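Local coordinates for protein 83aa long hypothetical transcriptional regulator asnC (Sulfolobus tokodaii, PDB 2ZBC) that binds isoleucine between its subunits as a stand-alone RAM module and probably takes part in amino-acid-responsive transcriptional regulation, at residues 6-11 with 67-72. Residues are numbered along the deposited sequence; the frame is centred on the assembly and turned at random.
With ILE (isoleucine), chain I.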
ATOM      1  N   VAL A   6      -3.314  -7.281 -16.106  1.00 12.48           N
ATOM      2  CA  VAL A   6      -4.281  -6.782 -15.162  1.00 13.13           C
ATOM      3  C   VAL A   6      -4.264  -7.649 -13.908  1.00 14.36           C
ATOM      4  O   VAL A   6      -4.392  -8.865 -13.993  1.00 16.34           O
ATOM      5  CB  VAL A   6      -5.698  -6.777 -15.755  1.00 12.82           C
ATOM      6  CG1 VAL A   6      -6.667  -6.157 -14.810  1.00 11.34           C
ATOM      7  CG2 VAL A   6      -5.724  -5.986 -17.097  1.00 13.71           C
ATOM      8  N   LEU A   7      -4.073  -7.013 -12.768  1.00 14.56           N
ATOM      9  CA  LEU A   7      -4.078  -7.700 -11.479  1.00 13.72           C
ATOM     10  C   LEU A   7      -5.504  -7.558 -10.884  1.00 13.34           C
ATOM     11  O   LEU A   7      -6.028  -6.435 -10.726  1.00 13.39           O
ATOM     12  CB  LEU A   7      -3.045  -7.094 -10.526  1.00 15.09           C
ATOM     13  CG  LEU A   7      -1.622  -7.001 -11.118  1.00 15.39           C
ATOM     14  CD1 LEU A   7      -0.692  -6.226 -10.255  1.00 16.09           C
ATOM     15  CD2 LEU A   7      -1.118  -8.409 -11.383  1.00 15.98           C
ATOM     16  N   ILE A   8      -6.150  -8.671 -10.597  1.00 13.05           N
ATOM     17  CA  ILE A   8      -7.559  -8.621 -10.191  1.00 13.00           C
ATOM     18  C   ILE A   8      -7.648  -9.054  -8.742  1.00 13.13           C
ATOM     19  O   ILE A   8      -7.013 -10.035  -8.371  1.00 12.46           O
ATOM     20  CB  ILE A   8      -8.350  -9.553 -11.076  1.00 12.55           C
ATOM     21  CG1 ILE A   8      -8.306  -9.081 -12.545  1.00 13.07           C
ATOM     22  CG2 ILE A   8      -9.791  -9.561 -10.678  1.00 14.39           C
ATOM     23  CD1 ILE A   8      -8.939 -10.084 -13.465  1.00 11.65           C
ATOM     24  N   ASN A   9      -8.469  -8.370  -7.945  1.00 13.00           N
ATOM     25  CA  ASN A   9      -8.865  -8.854  -6.628  1.00 12.62           C
ATOM     26  C   ASN A   9     -10.304  -9.160  -6.743  1.00 12.64           C
ATOM     27  O   ASN A   9     -11.087  -8.341  -7.283  1.00 12.79           O
ATOM     28  CB  ASN A   9      -8.645  -7.849  -5.471  1.00 13.64           C
ATOM     29  CG  ASN A   9      -7.178  -7.842  -4.989  1.00 16.65           C
ATOM     30  OD1 ASN A   9      -6.774  -8.507  -3.966  1.00 18.57           O
ATOM     31  ND2 ASN A   9      -6.384  -7.073  -5.697  1.00 16.35           N
ATOM     32  N   THR A  10     -10.696 -10.296  -6.168  1.00 11.56           N
ATOM     33  CA  THR A  10     -12.114 -10.708  -6.186  1.00 12.48           C
ATOM     34  C   THR A  10     -12.723 -10.554  -4.783  1.00 14.26           C
ATOM     35  O   THR A  10     -11.998 -10.344  -3.829  1.00 12.54           O
ATOM     36  CB  THR A  10     -12.272 -12.177  -6.596  1.00 12.59           C
ATOM     37  OG1 THR A  10     -11.637 -13.055  -5.657  1.00 12.36           O
ATOM     38  CG2 THR A  10     -11.570 -12.449  -7.907  1.00 14.79           C
ATOM     39  N   ASP A  11     -14.064 -10.635  -4.694  1.00 16.11           N
ATOM     40  CA  ASP A  11     -14.735 -10.850  -3.413  1.00 19.86           C
ATOM     41  C   ASP A  11     -14.113 -12.098  -2.796  1.00 20.87           C
ATOM     42  O   ASP A  11     -13.613 -13.021  -3.516  1.00 20.30           O
ATOM     43  CB  ASP A  11     -16.222 -11.077  -3.584  1.00 21.39           C
ATOM     44  CG  ASP A  11     -16.936  -9.832  -4.000  1.00 26.78           C
ATOM     45  OD1 ASP A  11     -16.375  -8.711  -3.880  1.00 29.94           O
ATOM     46  OD2 ASP A  11     -18.083  -9.930  -4.447  1.00 30.20           O
ATOM     47  N   ARG A  67     -13.783  -7.344  -7.532  1.00 14.61           N
ATOM     48  CA  ARG A  67     -13.768  -6.224  -6.634  1.00 14.77           C
ATOM     49  C   ARG A  67     -12.934  -5.021  -7.128  1.00 15.20           C
ATOM     50  O   ARG A  67     -13.374  -3.812  -7.113  1.00 15.06           O
ATOM     51  CB  ARG A  67     -13.193  -6.696  -5.306  1.00 16.01           C
ATOM     52  CG  ARG A  67     -13.055  -5.606  -4.292  1.00 20.43           C
ATOM     53  CD  ARG A  67     -12.327  -6.106  -3.014  1.00 25.84           C
ATOM     54  NE  ARG A  67     -13.217  -6.972  -2.255  1.00 30.52           N
ATOM     55  CZ  ARG A  67     -12.845  -7.714  -1.193  1.00 28.29           C
ATOM     56  NH1 ARG A  67     -11.557  -7.744  -0.814  1.00 22.01           N
ATOM     57  NH2 ARG A  67     -13.769  -8.459  -0.575  1.00 27.22           N
ATOM     58  N   SER A  68     -11.715  -5.334  -7.494  1.00 14.78           N
ATOM     59  CA  SER A  68     -10.807  -4.315  -8.011  1.00 13.15           C
ATOM     60  C   SER A  68      -9.921  -4.876  -9.102  1.00 13.58           C
ATOM     61  O   SER A  68      -9.726  -6.108  -9.241  1.00 12.49           O
ATOM     62  CB  SER A  68     -10.025  -3.748  -6.830  1.00 14.09           C
ATOM     63  OG  SER A  68      -9.116  -4.639  -6.320  1.00 20.13           O
ATOM     64  N   THR A  69      -9.406  -3.958  -9.909  1.00 12.68           N
ATOM     65  CA  THR A  69      -8.390  -4.276 -10.937  1.00 13.56           C
ATOM     66  C   THR A  69      -7.312  -3.195 -10.937  1.00 13.18           C
ATOM     67  O   THR A  69      -7.606  -2.000 -10.722  1.00 12.92           O
ATOM     68  CB  THR A  69      -9.013  -4.400 -12.325  1.00 14.04           C
ATOM     69  OG1 THR A  69      -9.535  -3.118 -12.726  1.00 13.78           O
ATOM     70  CG2 THR A  69     -10.165  -5.350 -12.367  1.00 12.54           C
ATOM     71  N   LEU A  70      -6.086  -3.627 -11.245  1.00 12.40           N
ATOM     72  CA  LEU A  70      -4.967  -2.743 -11.433  1.00 12.69           C
ATOM     73  C   LEU A  70      -4.350  -3.115 -12.794  1.00 12.61           C
ATOM     74  O   LEU A  70      -3.768  -4.202 -12.909  1.00 13.23           O
ATOM     75  CB  LEU A  70      -3.978  -2.995 -10.308  1.00 12.14           C
ATOM     76  CG  LEU A  70      -2.856  -2.002 -10.060  1.00 14.11           C
ATOM     77  CD1 LEU A  70      -2.156  -2.248  -8.758  1.00 15.17           C
ATOM     78  CD2 LEU A  70      -1.881  -1.979 -11.129  1.00 14.65           C
ATOM     79  N   THR A  71      -4.467  -2.249 -13.766  1.00 13.44           N
ATOM     80  CA  THR A  71      -4.011  -2.519 -15.169  1.00 14.10           C
ATOM     81  C   THR A  71      -2.663  -1.887 -15.354  1.00 12.90           C
ATOM     82  O   THR A  71      -2.496  -0.719 -15.097  1.00 12.74           O
ATOM     83  CB  THR A  71      -5.041  -1.927 -16.195  1.00 14.74           C
ATOM     84  OG1 THR A  71      -6.309  -2.573 -16.021  1.00 11.88           O
ATOM     85  CG2 THR A  71      -4.608  -2.163 -17.723  1.00 13.98           C
HETATM   86  N   MSE A  72      -1.704  -2.696 -15.768  1.00 12.02           N
HETATM   87  CA  MSE A  72      -0.376  -2.275 -15.979  1.00 12.27           C
HETATM   88  C   MSE A  72      -0.214  -2.276 -17.518  1.00 11.71           C
HETATM   89  O   MSE A  72      -0.155  -3.332 -18.129  1.00 11.44           O
HETATM   90  CB  MSE A  72       0.564  -3.300 -15.337  1.00 12.93           C
HETATM   91  CG  MSE A  72       0.393  -3.288 -13.750  1.00 12.22           C
HETATM   92 SE   MSE A  72       1.766  -4.458 -12.995  1.00 20.00          SE
HETATM   93  CE  MSE A  72       0.963  -6.098 -13.472  1.00 16.86           C
TER
HETATM   94  N   ILE I  84      -7.776   1.995 -12.830  1.00 10.53           N
HETATM   95  CA  ILE I  84      -8.461   0.741 -13.272  1.00 11.76           C
HETATM   96  C   ILE I  84      -7.474  -0.331 -13.779  1.00 12.28           C
HETATM   97  O   ILE I  84      -6.268   0.037 -13.872  1.00 12.22           O
HETATM   98  CB  ILE I  84      -9.457   1.049 -14.375  1.00 11.01           C
HETATM   99  CG1 ILE I  84      -8.764   1.379 -15.693  1.00 12.92           C
HETATM  100  CG2 ILE I  84     -10.238   2.275 -14.002  1.00 13.71           C
HETATM  101  CD1 ILE I  84      -9.743   1.737 -16.756  1.00 14.08           C
HETATM  102  OXT ILE I  84      -7.914  -1.502 -14.059  1.00 13.86           O
HETATM  103  O   HOH W   1      -6.660  -5.067  -7.867  1.00 25.39           O
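Arg-67 meets the first strand where it runs out into the loop at Asp-11. Its CB lies 3.3 Å from Asn-9 O. CG is anti to the backbone N (chi1 177°), and the chain bends at chi3. NE then comes near Asp-11 OD1 in a long salt bridge of 4.0 Å, the two flat groups turned 45° apart. Over CZ, Thr-10 O sits 3.8 Å above the guanidinium plane. NH1 hydrogen-bonds to Arg-67 O of the fourth subunit, and NH2 lies 3.8 Å from Asp-11 CA. With an alanine in its place, Asp-11 would probably lose this distant charge partner, and Arg-67 O of the fourth subunit would lose its donor.

The backbone here forms a classic beta bulge: Arg-67 N and Ser-68 N both bond to Asn-9 O. Beyond it, strands 3-10 and 66-75 pair antiparallel at the edge, within this chain, of the four-stranded sheet of this RAM domain, of the dimeric alpha-beta barrel clan. Leu-7 and Leu-70 exchange two backbone bonds; Leu-7 N to Leu-70 O is nearly straight, at 175°.

Leu-7, Asn-9, Ser-68 and Leu-70 share one face. Beside Leu-7, Met-72, a selenomethionine, brings CE to 3.6 Å from Leu-7 CG. The other face carries Val-6, Ile-8, Thr-69 and Thr-71; helix 49-60 covers the last three. Val-6 CG2 packs 3.6 Å from Thr-71 OG1. That hydroxyl and Thr-69 OG1 (2.6 Å) both donate to OXT of the bound isoleucine, while Thr-71 N holds its O at 2.9 Å. Gly-36 and Asp-39 of the third subunit also bond to the ligand.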